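Local coordinates for protein hemoglobin subunit beta (Isurus oxyrinchus, PDB 3MKB) that probably carries oxygen in the blood of a shark, binding it at the iron of its haem as one subunit of a four-chain hemoglobin, at residues K26-M31 and F48-H53. Residues are numbered along the deposited sequence; the frame is centred on the assembly and turned at random.
Sequences KALERM and FSASIH. With HEM (protoporphyrin IX containing Fe), chain F.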
loop_
_atom_site.group_PDB
_atom_site.type_symbol
_atom_site.label_atom_id
_atom_site.label_comp_id
_atom_site.label_asym_id
_atom_site.label_seq_id
_atom_site.Cartn_x
_atom_site.Cartn_y
_atom_site.Cartn_z
ATOM N N LYS B 26 -2.821 9.208 23.501
ATOM C CA LYS B 26 -2.659 10.217 22.429
ATOM C C LYS B 26 -2.584 9.591 21.063
ATOM O O LYS B 26 -3.133 10.145 20.126
ATOM C CB LYS B 26 -1.412 11.071 22.629
ATOM C CG LYS B 26 -1.331 11.732 23.980
ATOM C CD LYS B 26 -0.008 12.454 24.152
ATOM C CE LYS B 26 0.202 12.861 25.610
ATOM N NZ LYS B 26 1.510 13.576 25.832
ATOM N N ALA B 27 -1.888 8.446 20.927
ATOM C CA ALA B 27 -1.808 7.808 19.573
ATOM C C ALA B 27 -3.192 7.377 19.035
ATOM O O ALA B 27 -3.507 7.576 17.864
ATOM C CB ALA B 27 -0.844 6.626 19.547
ATOM N N LEU B 28 -3.971 6.729 19.901
ATOM C CA LEU B 28 -5.328 6.336 19.601
ATOM C C LEU B 28 -6.179 7.552 19.188
ATOM O O LEU B 28 -6.924 7.503 18.166
ATOM C CB LEU B 28 -5.914 5.643 20.853
ATOM C CG LEU B 28 -6.730 4.364 20.852
ATOM C CD1 LEU B 28 -8.204 4.640 21.265
ATOM C CD2 LEU B 28 -6.648 3.460 19.589
ATOM N N GLU B 29 -6.087 8.617 19.995
ATOM C CA GLU B 29 -6.844 9.863 19.772
ATOM C C GLU B 29 -6.464 10.485 18.434
ATOM O O GLU B 29 -7.334 10.913 17.636
ATOM C CB GLU B 29 -6.645 10.865 20.945
ATOM C CG GLU B 29 -7.410 10.418 22.215
ATOM C CD GLU B 29 -7.049 11.212 23.494
ATOM O OE1 GLU B 29 -6.007 11.937 23.528
ATOM O OE2 GLU B 29 -7.803 11.043 24.475
ATOM N N ARG B 30 -5.162 10.500 18.168
ATOM C CA ARG B 30 -4.658 10.962 16.910
ATOM C C ARG B 30 -5.172 10.169 15.744
ATOM O O ARG B 30 -5.600 10.746 14.712
ATOM C CB ARG B 30 -3.115 10.940 16.918
ATOM C CG ARG B 30 -2.446 11.438 15.601
ATOM C CD ARG B 30 -0.868 11.464 15.789
ATOM N NE ARG B 30 -0.508 12.322 16.912
ATOM C CZ ARG B 30 -0.306 13.640 16.813
ATOM N NH1 ARG B 30 -0.411 14.247 15.632
ATOM N NH2 ARG B 30 0.001 14.354 17.896
ATOM N N MET B 31 -5.112 8.845 15.878
ATOM C CA MET B 31 -5.536 7.949 14.792
ATOM C C MET B 31 -7.007 8.224 14.458
ATOM O O MET B 31 -7.376 8.261 13.304
ATOM C CB MET B 31 -5.347 6.496 15.194
ATOM C CG MET B 31 -5.782 5.475 14.113
ATOM S SD MET B 31 -5.923 3.827 14.833
ATOM C CE MET B 31 -7.253 4.078 16.024
ATOM N N PHE B 48 -17.051 4.448 26.549
ATOM C CA PHE B 48 -15.736 4.365 25.881
ATOM C C PHE B 48 -14.738 5.481 26.242
ATOM O O PHE B 48 -15.040 6.669 26.080
ATOM C CB PHE B 48 -15.863 4.274 24.345
ATOM C CG PHE B 48 -14.549 4.508 23.610
ATOM C CD1 PHE B 48 -14.246 5.762 23.086
ATOM C CD2 PHE B 48 -13.620 3.475 23.469
ATOM C CE1 PHE B 48 -13.044 5.991 22.414
ATOM C CE2 PHE B 48 -12.415 3.684 22.804
ATOM C CZ PHE B 48 -12.129 4.942 22.267
ATOM N N SER B 49 -13.542 5.053 26.670
ATOM C CA SER B 49 -12.402 5.911 26.977
ATOM C C SER B 49 -11.160 5.473 26.170
ATOM O O SER B 49 -10.735 4.299 26.223
ATOM C CB SER B 49 -12.120 5.871 28.489
ATOM O OG SER B 49 -10.896 6.508 28.831
ATOM N N ALA B 50 -10.609 6.415 25.398
ATOM C CA ALA B 50 -9.351 6.185 24.634
ATOM C C ALA B 50 -8.239 5.677 25.571
ATOM O O ALA B 50 -7.436 4.786 25.227
ATOM C CB ALA B 50 -8.899 7.471 23.977
ATOM N N SER B 51 -8.239 6.267 26.767
ATOM C CA SER B 51 -7.252 5.994 27.776
ATOM C C SER B 51 -7.366 4.538 28.198
ATOM O O SER B 51 -6.373 3.831 28.249
ATOM C CB SER B 51 -7.409 6.980 28.937
ATOM O OG SER B 51 -6.688 6.565 30.084
ATOM N N ILE B 52 -8.582 4.066 28.439
ATOM C CA ILE B 52 -8.779 2.642 28.768
ATOM C C ILE B 52 -8.294 1.732 27.667
ATOM O O ILE B 52 -7.742 0.653 27.907
ATOM C CB ILE B 52 -10.263 2.301 28.906
ATOM C CG1 ILE B 52 -10.973 3.361 29.723
ATOM C CG2 ILE B 52 -10.407 0.936 29.456
ATOM C CD1 ILE B 52 -10.753 3.273 31.200
ATOM N N HIS B 53 -8.533 2.143 26.429
ATOM C CA HIS B 53 -8.155 1.266 25.353
ATOM C C HIS B 53 -6.643 1.200 25.194
ATOM O O HIS B 53 -6.084 0.137 24.912
ATOM C CB HIS B 53 -8.835 1.625 24.050
ATOM C CG HIS B 53 -8.549 0.620 22.983
ATOM N ND1 HIS B 53 -9.303 -0.522 22.825
ATOM C CD2 HIS B 53 -7.535 0.537 22.091
ATOM C CE1 HIS B 53 -8.782 -1.250 21.852
ATOM N NE2 HIS B 53 -7.710 -0.628 21.390
HETATM C CHA HEM F . -8.784 -5.349 22.081
HETATM C CHB HEM F . -4.003 -5.212 21.461
HETATM C CHC HEM F . -4.755 -2.784 17.407
HETATM C CHD HEM F . -9.581 -2.662 18.145
HETATM C C1A HEM F . -7.446 -5.574 22.179
HETATM C C2A HEM F . -6.858 -6.432 23.152
HETATM C C3A HEM F . -5.549 -6.376 22.993
HETATM C C4A HEM F . -5.274 -5.497 21.914
HETATM C CMA HEM F . -4.508 -7.148 23.832
HETATM C CAA HEM F . -7.608 -7.248 24.231
HETATM C CBA HEM F . -8.114 -8.563 23.653
HETATM C CGA HEM F . -8.712 -9.378 24.789
HETATM O O1A HEM F . -7.949 -10.006 25.565
HETATM O O2A HEM F . -9.948 -9.395 24.921
HETATM C C1B HEM F . -3.742 -4.537 20.319
HETATM C C2B HEM F . -2.427 -4.258 19.748
HETATM C C3B HEM F . -2.667 -3.569 18.617
HETATM C C4B HEM F . -4.116 -3.403 18.445
HETATM C CMB HEM F . -1.017 -4.645 20.303
HETATM C CAB HEM F . -1.606 -3.045 17.637
HETATM C CBB HEM F . -1.785 -3.395 16.356
HETATM C C1C HEM F . -6.119 -2.514 17.275
HETATM C C2C HEM F . -6.741 -1.674 16.274
HETATM C C3C HEM F . -8.045 -1.627 16.503
HETATM C C4C HEM F . -8.327 -2.456 17.632
HETATM C CMC HEM F . -6.061 -0.898 15.145
HETATM C CAC HEM F . -9.110 -0.869 15.676
HETATM C CBC HEM F . -8.896 0.388 15.219
HETATM C C1D HEM F . -9.823 -3.314 19.312
HETATM C C2D HEM F . -11.097 -3.436 19.993
HETATM C C3D HEM F . -10.806 -4.276 21.222
HETATM C C4D HEM F . -9.404 -4.576 21.165
HETATM C CMD HEM F . -12.456 -2.835 19.581
HETATM C CAD HEM F . -11.762 -4.740 22.349
HETATM C CBD HEM F . -11.954 -3.648 23.377
HETATM C CGD HEM F . -13.106 -4.137 24.269
HETATM O O1D HEM F . -12.846 -4.408 25.471
HETATM O O2D HEM F . -14.301 -4.279 23.826
HETATM N NA HEM F . -6.452 -4.992 21.414
HETATM N NB HEM F . -4.718 -4.025 19.507
HETATM N NC HEM F . -7.127 -2.986 18.102
HETATM N ND HEM F . -8.870 -4.012 20.025
HETATM FE FE HEM F . -6.819 -4.070 19.648
HETATM O O HOH W 1 -6.487 -2.017 20.372
#
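Leu28 reaches across to the start of helix 50-65 and divides its two methyls between Ala50 and His53. CD1 lies against the backbone of Ala50, 3.9 Å from CA, and also meets the edge of the Phe48 ring, where CZ comes within 4.1 Å, close to the ring plane. CD2 takes the other direction and approaches the His53 imidazole obliquely, the two side chains crossing at about a right angle. Further out, the extended chain of Glu29 passes beside the Ala50 methyl, with CG 3.7 Å from CB. This is the globin fold where the B helix (20-34) meets the beginning of the E helix (50-65), and the position of His53 over the haem is that of the distal histidine. With CG anti to the backbone N (chi1 -174°), its imidazole is sent down to the porphyrin, which the edge of the ring approaches closely. The water whose O sits 2.2 Å from FE lies on the same face of the haem as His53. Replacing His53 with an alanine would probably leave Leu28 CD2 without the imidazole it packs on and open a gap above the haem. Phe42 meets the His53 ring edge-to-face, while Ser49 is the N-cap of helix 50-65, its OG accepting a weak bond from Ile52 N.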